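Local coordinates for protein alkaline phosphatase D (Bacillus subtilis, PDB 2YEQ) that hydrolyses phosphate esters, releasing phosphate and an alcohol, with an active site that contains iron and calcium, at residues D283-N288 / D353-Q358; N215-K220 / E229-R234. One frame throughout, in Å; residues are numbered along the deposited sequence.

Contact 1 (D283-N288 / D353-Q358). With NA (sodium ion), chain B; PE5 (3,6,9,12,15,18,21,24-octaoxahexacosan-1-ol), chain E; EDO (1,2-ethanediol), chain L.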
ATOM      1  N   ASP A 283      -9.017 -16.010  -6.806  1.00 19.94           N
ATOM      2  CA  ASP A 283      -8.759 -17.119  -7.707  1.00 20.45           C
ATOM      3  C   ASP A 283      -7.500 -16.857  -8.510  1.00 21.13           C
ATOM      4  O   ASP A 283      -7.044 -15.712  -8.634  1.00 19.49           O
ATOM      5  CB  ASP A 283      -9.947 -17.348  -8.636  1.00 21.62           C
ATOM      6  CG  ASP A 283     -11.137 -17.983  -7.922  1.00 24.39           C
ATOM      7  OD1 ASP A 283     -10.947 -18.720  -6.918  1.00 23.81           O
ATOM      8  OD2 ASP A 283     -12.283 -17.736  -8.359  1.00 22.98           O
ATOM      9  N   ASP A 284      -6.958 -17.934  -9.074  1.00 18.60           N
ATOM     10  CA  ASP A 284      -5.704 -17.923  -9.801  1.00 20.10           C
ATOM     11  C   ASP A 284      -5.850 -17.046 -11.020  1.00 21.46           C
ATOM     12  O   ASP A 284      -6.944 -16.971 -11.614  1.00 23.00           O
ATOM     13  CB  ASP A 284      -5.371 -19.364 -10.233  1.00 22.11           C
ATOM     14  CG  ASP A 284      -3.913 -19.589 -10.541  1.00 25.15           C
ATOM     15  OD1 ASP A 284      -3.017 -18.735 -10.229  1.00 22.54           O
ATOM     16  OD2 ASP A 284      -3.665 -20.670 -11.146  1.00 24.44           O
ATOM     17  N   GLN A 285      -4.755 -16.409 -11.413  1.00 19.70           N
ATOM     18  CA  GLN A 285      -4.722 -15.660 -12.662  1.00 21.90           C
ATOM     19  C   GLN A 285      -4.958 -16.580 -13.892  1.00 26.05           C
ATOM     20  O   GLN A 285      -4.378 -17.666 -14.002  1.00 22.82           O
ATOM     21  CB  GLN A 285      -3.412 -14.908 -12.841  1.00 19.37           C
ATOM     22  CG  GLN A 285      -3.081 -13.922 -11.700  1.00 19.62           C
ATOM     23  CD  GLN A 285      -2.251 -14.554 -10.607  1.00 23.24           C
ATOM     24  OE1 GLN A 285      -2.177 -15.799 -10.526  1.00 18.62           O
ATOM     25  NE2 GLN A 285      -1.615 -13.722  -9.746  1.00 18.12           N
ATOM     26  N   ALA A 286      -5.801 -16.103 -14.804  1.00 23.24           N
ATOM     27  CA  ALA A 286      -6.129 -16.806 -16.038  1.00 23.23           C
ATOM     28  C   ALA A 286      -5.029 -16.684 -17.040  1.00 23.13           C
ATOM     29  O   ALA A 286      -4.188 -15.764 -16.969  1.00 22.45           O
ATOM     30  CB  ALA A 286      -7.424 -16.236 -16.634  1.00 22.77           C
ATOM     31  N   ASN A 287      -5.024 -17.627 -17.989  1.00 23.09           N
ATOM     32  CA  ASN A 287      -4.138 -17.614 -19.145  1.00 22.47           C
ATOM     33  C   ASN A 287      -2.677 -17.610 -18.809  1.00 22.06           C
ATOM     34  O   ASN A 287      -1.866 -16.995 -19.537  1.00 21.06           O
ATOM     35  CB  ASN A 287      -4.442 -16.429 -20.097  1.00 26.08           C
ATOM     36  CG  ASN A 287      -5.922 -16.306 -20.472  1.00 31.64           C
ATOM     37  OD1 ASN A 287      -6.476 -15.184 -20.577  1.00 33.40           O
ATOM     38  ND2 ASN A 287      -6.566 -17.439 -20.701  1.00 27.44           N
ATOM     39  N   ASN A 288      -2.310 -18.324 -17.737  1.00 24.24           N
ATOM     40  CA  ASN A 288      -0.920 -18.379 -17.272  1.00 24.77           C
ATOM     41  C   ASN A 288      -0.348 -17.024 -16.839  1.00 23.43           C
ATOM     42  O   ASN A 288       0.880 -16.836 -16.832  1.00 21.74           O
ATOM     43  CB  ASN A 288      -0.000 -18.995 -18.344  1.00 28.91           C
ATOM     44  CG  ASN A 288      -0.213 -20.491 -18.503  1.00 35.83           C
ATOM     45  OD1 ASN A 288      -0.236 -20.991 -19.611  1.00 42.20           O
ATOM     46  ND2 ASN A 288      -0.370 -21.199 -17.398  1.00 35.11           N
ATOM     47  N   ASP A 353      -8.776  -6.226 -14.859  1.00 17.52           N
ATOM     48  CA  ASP A 353      -9.078  -6.685 -16.217  1.00 19.80           C
ATOM     49  C   ASP A 353      -8.978  -8.241 -16.343  1.00 22.70           C
ATOM     50  O   ASP A 353      -9.556  -8.824 -17.270  1.00 20.97           O
ATOM     51  CB  ASP A 353      -8.119  -6.091 -17.234  1.00 19.33           C
ATOM     52  CG  ASP A 353      -8.508  -4.661 -17.708  1.00 22.32           C
ATOM     53  OD1 ASP A 353      -9.715  -4.310 -17.743  1.00 22.77           O
ATOM     54  OD2 ASP A 353      -7.561  -3.921 -18.058  1.00 20.99           O
ATOM     55  N   GLY A 354      -8.218  -8.869 -15.438  1.00 22.86           N
ATOM     56  CA  GLY A 354      -8.041 -10.337 -15.395  1.00 21.48           C
ATOM     57  C   GLY A 354      -9.195 -11.021 -14.692  1.00 22.73           C
ATOM     58  O   GLY A 354      -9.298 -12.255 -14.712  1.00 23.46           O
ATOM     59  N   TYR A 355     -10.018 -10.210 -14.020  1.00 19.15           N
ATOM     60  CA  TYR A 355     -11.147 -10.653 -13.238  1.00 18.55           C
ATOM     61  C   TYR A 355     -12.385  -9.821 -13.628  1.00 20.19           C
ATOM     62  O   TYR A 355     -13.024  -9.224 -12.768  1.00 19.61           O
ATOM     63  CB  TYR A 355     -10.862 -10.531 -11.733  1.00 19.27           C
ATOM     64  CG  TYR A 355      -9.668 -11.387 -11.268  1.00 19.76           C
ATOM     65  CD1 TYR A 355      -8.365 -11.027 -11.594  1.00 18.77           C
ATOM     66  CD2 TYR A 355      -9.869 -12.582 -10.556  1.00 19.05           C
ATOM     67  CE1 TYR A 355      -7.279 -11.804 -11.211  1.00 19.42           C
ATOM     68  CE2 TYR A 355      -8.776 -13.359 -10.129  1.00 21.40           C
ATOM     69  CZ  TYR A 355      -7.483 -12.971 -10.482  1.00 19.18           C
ATOM     70  OH  TYR A 355      -6.383 -13.707 -10.131  1.00 18.40           O
ATOM     71  N   PRO A 356     -12.739  -9.818 -14.913  1.00 20.22           N
ATOM     72  CA  PRO A 356     -13.804  -8.905 -15.417  1.00 21.43           C
ATOM     73  C   PRO A 356     -15.182  -9.142 -14.846  1.00 23.19           C
ATOM     74  O   PRO A 356     -15.927  -8.180 -14.666  1.00 24.18           O
ATOM     75  CB  PRO A 356     -13.778  -9.132 -16.927  1.00 20.96           C
ATOM     76  CG  PRO A 356     -13.278 -10.563 -17.072  1.00 22.24           C
ATOM     77  CD  PRO A 356     -12.247 -10.705 -15.982  1.00 20.97           C
ATOM     78  N   ALA A 357     -15.536 -10.385 -14.516  1.00 22.03           N
ATOM     79  CA  ALA A 357     -16.847 -10.636 -13.927  1.00 22.15           C
ATOM     80  C   ALA A 357     -16.943 -10.105 -12.517  1.00 22.69           C
ATOM     81  O   ALA A 357     -17.972  -9.568 -12.097  1.00 21.21           O
ATOM     82  CB  ALA A 357     -17.196 -12.132 -13.941  1.00 23.39           C
ATOM     83  N   GLN A 358     -15.880 -10.294 -11.753  1.00 22.23           N
ATOM     84  CA  GLN A 358     -15.809  -9.710 -10.424  1.00 20.88           C
ATOM     85  C   GLN A 358     -15.987  -8.184 -10.546  1.00 19.18           C
ATOM     86  O   GLN A 358     -16.710  -7.582  -9.766  1.00 19.68           O
ATOM     87  CB  GLN A 358     -14.456 -10.031  -9.784  1.00 22.48           C
ATOM     88  CG  GLN A 358     -14.141  -9.244  -8.539  1.00 21.77           C
ATOM     89  CD  GLN A 358     -14.933  -9.674  -7.342  1.00 21.29           C
ATOM     90  OE1 GLN A 358     -14.462 -10.455  -6.520  1.00 20.03           O
ATOM     91  NE2 GLN A 358     -16.138  -9.147  -7.207  1.00 19.94           N
TER
HETATM   92 NA    NA B 577      -0.999 -17.891 -10.655  1.00 13.87          NA
HETATM   93  C48 PE5 E 531     -14.303  -4.312 -20.554  1.00 46.39           C
HETATM   94  C50 PE5 E 531     -13.896  -5.680 -20.002  1.00 53.14           C
HETATM   95  O1  PE5 E 531     -12.536  -5.669 -19.523  1.00 47.69           O
HETATM   96  C1  PE5 E 531     -11.567  -6.393 -20.300  1.00 43.46           C
HETATM   97  C2  PE5 E 531     -11.267  -7.781 -19.721  1.00 41.45           C
HETATM   98  O2  PE5 E 531     -11.944  -8.873 -20.389  1.00 42.35           O
HETATM   99  C1  EDO L 539      -9.212 -19.149 -11.698  0.80 26.80           C
HETATM  100  O1  EDO L 539      -8.470 -18.991 -12.912  0.80 25.67           O
HETATM  101  C2  EDO L 539      -8.596 -20.225 -10.829  0.80 26.32           C
HETATM  102  O2  EDO L 539      -9.027 -20.120  -9.493  0.80 24.13           O
HETATM  103  O   HOH W   1      -1.701 -18.110 -12.871  1.00 31.17           O
HETATM  104  O   HOH W   2      -6.787 -13.455 -14.390  1.00 19.54           O
HETATM  105  O   HOH W   3       0.341 -19.744 -10.691  1.00 26.69           O
HETATM  106  O   HOH W   4      -0.252 -17.531  -8.557  1.00 16.94           O
HETATM  107  O   HOH W   5       0.747 -16.511 -11.326  1.00 28.25           O
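The extended backbone of Asp283 to Ala286 runs past Gly354 and Tyr355, the N-cap residue of helix 356-368; Asp283 O takes the tyrosine hydroxyl, and a water joins Ala286 to Gly354. The contact joins a sodium-binding loop to the start of helix 356-368 in the calcineurin-like phosphatase domain. Tyr355 carries it. Its CG lies beside the backbone N, anti to the carbonyl carbon, and this sends the ring across from the helix start to the loop. There Tyr355 OH donates to Asp283 O over 2.6 Å. The bond is short but not straight on: the C=O...OH angle is 150°, and the hydroxyl is tilted 26° from the carbonyl plane. Asp283 O also lies at the ring edge, near the ring plane. The same hydroxyl is hydrogen-bonded to Arg282 NH1, so a charged neighbour also grips it and would probably polarise it.

Gln285 passes the hydroxyl with its aliphatic part, CG to Tyr355 OH at 3.7 Å. Its amide plane is turned 63° from the tyrosine ring. The chain bends at chi2, and its two amide ends then serve different partners. Gln285 OE1 binds the sodium ion, whereas NE2 bonds to Asp350 OD1. Asp284 OD1 binds the same ion at 2.2 Å, and four waters complete a shell of six oxygens. The Asp283 carboxylate accepts from Thr304 N through OD2, and Arg303 bonds to both segments, at Asp284 O and Gly354 O.

Solvent also bridges the segments. One water accepts from Ala286 N at 2.9 Å and donates to Gly354 O at 2.8 Å.

Contact 2 (N215-K220 / E229-R234). With CA (calcium ion), chain C; PE5 (3,6,9,12,15,18,21,24-octaoxahexacosan-1-ol), chain D; PE5 (3,6,9,12,15,18,21,24-octaoxahexacosan-1-ol), chain J.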
ATOM      1  N   ASN A 215       5.865 -12.934  -5.230  1.00 16.20           N
ATOM      2  CA  ASN A 215       5.321 -12.401  -6.481  1.00 18.10           C
ATOM      3  C   ASN A 215       4.117 -13.171  -7.052  1.00 20.57           C
ATOM      4  O   ASN A 215       4.186 -14.401  -7.269  1.00 19.87           O
ATOM      5  CB  ASN A 215       6.395 -12.368  -7.573  1.00 16.70           C
ATOM      6  CG  ASN A 215       5.957 -11.566  -8.797  1.00 18.43           C
ATOM      7  OD1 ASN A 215       5.562 -10.392  -8.674  1.00 17.97           O
ATOM      8  ND2 ASN A 215       6.034 -12.188  -9.982  1.00 17.83           N
ATOM      9  N   ASN A 216       3.047 -12.419  -7.323  1.00 19.77           N
ATOM     10  CA  ASN A 216       1.848 -12.881  -8.025  1.00 19.19           C
ATOM     11  C   ASN A 216       1.180 -14.111  -7.445  1.00 21.27           C
ATOM     12  O   ASN A 216       0.563 -14.896  -8.183  1.00 20.78           O
ATOM     13  CB  ASN A 216       2.144 -13.102  -9.514  1.00 19.74           C
ATOM     14  CG  ASN A 216       2.214 -11.773 -10.314  1.00 24.02           C
ATOM     15  OD1 ASN A 216       2.729 -10.790  -9.824  1.00 20.09           O
ATOM     16  ND2 ASN A 216       1.703 -11.773 -11.555  1.00 21.44           N
ATOM     17  N   TYR A 217       1.251 -14.260  -6.127  1.00 18.35           N
ATOM     18  CA  TYR A 217       0.486 -15.275  -5.476  1.00 17.43           C
ATOM     19  C   TYR A 217      -1.006 -15.008  -5.605  1.00 18.99           C
ATOM     20  O   TYR A 217      -1.452 -13.856  -5.763  1.00 17.80           O
ATOM     21  CB  TYR A 217       0.913 -15.477  -4.022  1.00 17.71           C
ATOM     22  CG  TYR A 217       0.286 -14.671  -2.905  1.00 15.52           C
ATOM     23  CD1 TYR A 217      -0.838 -15.114  -2.253  1.00 15.99           C
ATOM     24  CD2 TYR A 217       0.894 -13.487  -2.438  1.00 16.75           C
ATOM     25  CE1 TYR A 217      -1.367 -14.433  -1.185  1.00 16.61           C
ATOM     26  CE2 TYR A 217       0.367 -12.779  -1.368  1.00 15.00           C
ATOM     27  CZ  TYR A 217      -0.751 -13.229  -0.749  1.00 16.03           C
ATOM     28  OH  TYR A 217      -1.278 -12.540   0.318  1.00 14.66           O
ATOM     29  N   ALA A 218      -1.779 -16.086  -5.516  1.00 17.63           N
ATOM     30  CA  ALA A 218      -3.236 -15.993  -5.586  1.00 18.20           C
ATOM     31  C   ALA A 218      -3.848 -16.933  -4.559  1.00 21.06           C
ATOM     32  O   ALA A 218      -3.899 -18.146  -4.789  1.00 20.85           O
ATOM     33  CB  ALA A 218      -3.699 -16.337  -7.025  1.00 17.21           C
ATOM     34  N   ASN A 219      -4.305 -16.366  -3.431  1.00 18.43           N
ATOM     35  CA  ASN A 219      -4.786 -17.142  -2.294  1.00 19.75           C
ATOM     36  C   ASN A 219      -3.661 -18.118  -1.826  1.00 22.63           C
ATOM     37  O   ASN A 219      -2.655 -17.668  -1.209  1.00 19.14           O
ATOM     38  CB  ASN A 219      -6.123 -17.836  -2.627  1.00 18.70           C
ATOM     39  CG  ASN A 219      -6.834 -18.362  -1.423  1.00 18.36           C
ATOM     40  OD1 ASN A 219      -6.239 -18.600  -0.345  1.00 19.78           O
ATOM     41  ND2 ASN A 219      -8.150 -18.554  -1.569  1.00 19.76           N
ATOM     42  N   LYS A 220      -3.779 -19.414  -2.151  1.00 20.02           N
ATOM     43  CA  LYS A 220      -2.765 -20.378  -1.718  1.00 20.36           C
ATOM     44  C   LYS A 220      -2.005 -20.978  -2.875  1.00 20.16           C
ATOM     45  O   LYS A 220      -1.292 -21.966  -2.718  1.00 24.10           O
ATOM     46  CB  LYS A 220      -3.407 -21.410  -0.815  1.00 23.42           C
ATOM     47  CG  LYS A 220      -3.735 -20.766   0.546  1.00 25.20           C
ATOM     48  CD  LYS A 220      -4.566 -21.659   1.419  1.00 30.46           C
ATOM     49  CE  LYS A 220      -5.574 -20.887   2.222  1.00 37.17           C
ATOM     50  NZ  LYS A 220      -6.908 -20.739   1.510  1.00 30.60           N
ATOM     51  N   GLU A 229       1.625 -26.741  -1.011  1.00 22.82           N
ATOM     52  CA  GLU A 229       1.892 -27.114   0.371  1.00 22.48           C
ATOM     53  C   GLU A 229       2.984 -26.239   1.019  1.00 19.58           C
ATOM     54  O   GLU A 229       2.837 -25.765   2.146  1.00 22.73           O
ATOM     55  CB  GLU A 229       2.286 -28.603   0.428  1.00 26.26           C
ATOM     56  CG  GLU A 229       2.511 -29.122   1.803  1.00 31.16           C
ATOM     57  CD  GLU A 229       2.864 -30.627   1.775  1.00 34.50           C
ATOM     58  OE1 GLU A 229       3.856 -31.030   1.109  1.00 37.20           O
ATOM     59  OE2 GLU A 229       2.132 -31.380   2.414  1.00 35.03           O
ATOM     60  N   ALA A 230       4.094 -26.056   0.327  1.00 21.11           N
ATOM     61  CA  ALA A 230       5.185 -25.212   0.858  1.00 24.13           C
ATOM     62  C   ALA A 230       4.711 -23.748   0.929  1.00 24.58           C
ATOM     63  O   ALA A 230       5.089 -23.017   1.827  1.00 21.85           O
ATOM     64  CB  ALA A 230       6.428 -25.288  -0.024  1.00 22.21           C
ATOM     65  N   PHE A 231       3.887 -23.334  -0.033  1.00 22.45           N
ATOM     66  CA  PHE A 231       3.434 -21.939  -0.060  1.00 20.32           C
ATOM     67  C   PHE A 231       2.539 -21.595   1.113  1.00 21.48           C
ATOM     68  O   PHE A 231       2.627 -20.495   1.652  1.00 18.49           O
ATOM     69  CB  PHE A 231       2.739 -21.587  -1.357  1.00 19.72           C
ATOM     70  CG  PHE A 231       2.313 -20.135  -1.402  1.00 18.39           C
ATOM     71  CD1 PHE A 231       3.265 -19.151  -1.585  1.00 17.46           C
ATOM     72  CD2 PHE A 231       1.000 -19.777  -1.156  1.00 17.87           C
ATOM     73  CE1 PHE A 231       2.919 -17.785  -1.572  1.00 18.24           C
ATOM     74  CE2 PHE A 231       0.629 -18.418  -1.154  1.00 20.19           C
ATOM     75  CZ  PHE A 231       1.598 -17.430  -1.354  1.00 18.47           C
ATOM     76  N   VAL A 232       1.701 -22.528   1.549  1.00 21.22           N
ATOM     77  CA  VAL A 232       0.833 -22.270   2.685  1.00 22.76           C
ATOM     78  C   VAL A 232       1.633 -22.000   3.965  1.00 24.34           C
ATOM     79  O   VAL A 232       1.274 -21.136   4.775  1.00 20.35           O
ATOM     80  CB  VAL A 232      -0.188 -23.399   2.889  1.00 25.18           C
ATOM     81  CG1 VAL A 232      -1.067 -23.135   4.131  1.00 23.75           C
ATOM     82  CG2 VAL A 232      -1.058 -23.526   1.630  1.00 26.18           C
ATOM     83  N   LEU A 233       2.717 -22.745   4.146  1.00 24.16           N
ATOM     84  CA  LEU A 233       3.602 -22.513   5.274  1.00 26.10           C
ATOM     85  C   LEU A 233       4.270 -21.144   5.128  1.00 22.15           C
ATOM     86  O   LEU A 233       4.404 -20.399   6.079  1.00 19.80           O
ATOM     87  CB  LEU A 233       4.652 -23.618   5.345  1.00 28.67           C
ATOM     88  CG  LEU A 233       4.098 -24.995   5.738  1.00 32.27           C
ATOM     89  CD1 LEU A 233       5.194 -26.056   5.540  1.00 36.57           C
ATOM     90  CD2 LEU A 233       3.607 -24.936   7.177  1.00 33.37           C
ATOM     91  N   ARG A 234       4.671 -20.829   3.913  1.00 20.45           N
ATOM     92  CA  ARG A 234       5.269 -19.543   3.631  1.00 22.39           C
ATOM     93  C   ARG A 234       4.306 -18.365   3.900  1.00 23.94           C
ATOM     94  O   ARG A 234       4.693 -17.350   4.477  1.00 20.45           O
ATOM     95  CB  ARG A 234       5.736 -19.539   2.202  1.00 23.66           C
ATOM     96  CG  ARG A 234       6.676 -18.473   1.882  1.00 22.16           C
ATOM     97  CD  ARG A 234       7.126 -18.611   0.494  1.00 22.11           C
ATOM     98  NE  ARG A 234       8.018 -17.530   0.154  1.00 22.11           N
ATOM     99  CZ  ARG A 234       8.630 -17.382  -1.000  1.00 21.87           C
ATOM    100  NH1 ARG A 234       8.490 -18.273  -1.975  1.00 23.62           N
ATOM    101  NH2 ARG A 234       9.416 -16.335  -1.172  1.00 23.45           N
TER
HETATM  102 CA    CA C1526       3.758  -8.889  -8.893  1.00 20.36          CA
HETATM  103  O1  PE5 D 575      -7.949 -22.334  -1.270  1.00 48.09           O
HETATM  104  C1  PE5 D 575      -9.249 -22.235  -0.706  1.00 54.86           C
HETATM  105  C2  PE5 D 575      -9.440 -23.243   0.415  1.00 54.53           C
HETATM  106  O2  PE5 D 575      -9.160 -22.646   1.686  1.00 67.63           O
HETATM  107  C3  PE5 D 575      -9.275 -23.517   2.833  1.00 69.74           C
HETATM  108  C4  PE5 D 575      -8.248 -24.661   2.817  1.00 72.39           C
HETATM  109  O3  PE5 D 575      -7.389 -24.673   3.964  1.00 75.00           O
HETATM  110  C5  PE5 D 575      -6.387 -25.709   3.901  1.00 68.94           C
HETATM  111  C6  PE5 D 575      -5.142 -25.246   3.134  1.00 64.69           C
HETATM  112  O4  PE5 D 575      -4.856 -26.082   1.994  1.00 57.42           O
HETATM  113  C7  PE5 D 575      -4.848 -25.393   0.732  1.00 50.94           C
HETATM  114  C8  PE5 D 575      -4.141 -26.216  -0.310  1.00 44.52           C
HETATM  115  C48 PE5 J 536      11.088 -25.365   1.426  1.00 54.63           C
HETATM  116  C50 PE5 J 536      11.765 -24.439   0.409  1.00 55.22           C
HETATM  117  O1  PE5 J 536      10.824 -23.710  -0.404  1.00 61.91           O
HETATM  118  C1  PE5 J 536       9.615 -23.303   0.273  1.00 57.07           C
HETATM  119  C2  PE5 J 536       8.820 -22.254  -0.527  1.00 59.77           C
HETATM  120  O2  PE5 J 536       9.179 -22.212  -1.912  1.00 76.50           O
HETATM  121  O   HOH W   6       4.597  -8.155 -10.823  1.00 24.22           O
HETATM  122  O   HOH W   7       1.666  -7.871  -9.300  1.00 21.02           O
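Phe231 reaches from helix 228-245 into the loop 215-220 and meets Tyr217 with the far end of its ring. Its CG is anti to the backbone N (chi1 -178°), which carries the ring out from the helix toward the loop. Phe231 CZ sits 3.4 Å from Tyr217 CB and about as close to CG and CD1 of that tyrosine. The two side chains cross at about a right angle. Their ring planes are inclined at 46° with centroids 5.3 Å apart, an oblique aromatic pair. Tyr217 CG sits between its backbone N and carbonyl carbon (chi1 89°), which turns CB and the near side of the ring to Phe231. The tyrosine hydroxyl is hydrogen-bonded to Tyr239 OH, farther along the same helix as Phe231.

The loop backbone packs on the phenylalanine too. Asn219 O lies at the ring edge, near its plane, 3.4 Å from Phe231 CE2. Lys220 O approaches Phe231 CD2 obliquely; it is buried here without a polar partner.

Lys220 runs its methylene chain past Val232, with CD 4.0 Å from Val232 CG2. The chain then bends at chi3 and chi4 and turns Lys220 NZ back to Asn219 OD1, at 2.9 Å. The same oxygen accepts from Arg235 NH1. Lys220 NZ also donates to a bound polyether oxygen.

At the other end of the loop, Asn215 OD1 and Asn216 OD1 bind a calcium ion together with Asp210. The arrangement is a metal-binding loop packed against the following helix, in the calcineurin-like domain of PhoD.

Overall arrangement
From the N terminus, the chain leaves strand 203-206 and enters the calcium-binding loop. Contact 2 closes first, folding residues 215-220 onto helix 228-245 with only eight residues between its segments. The chain then passes through strands 263-267 and 271-275 before contact 1 opens at 283-288. Contact 1 closes a longer excursion of 64 residues that includes helices and strands. The two contacts follow in series and neither nest nor cross. Their centres are about 17 Å apart, yet their loops touch: Gln285 NE2 lies 2.9 Å from Asn216 O, a probable hydrogen bond. The pair thus ties helix 228-245 and the N-cap of helix 356-368 to adjoining loops that hold calcium and sodium.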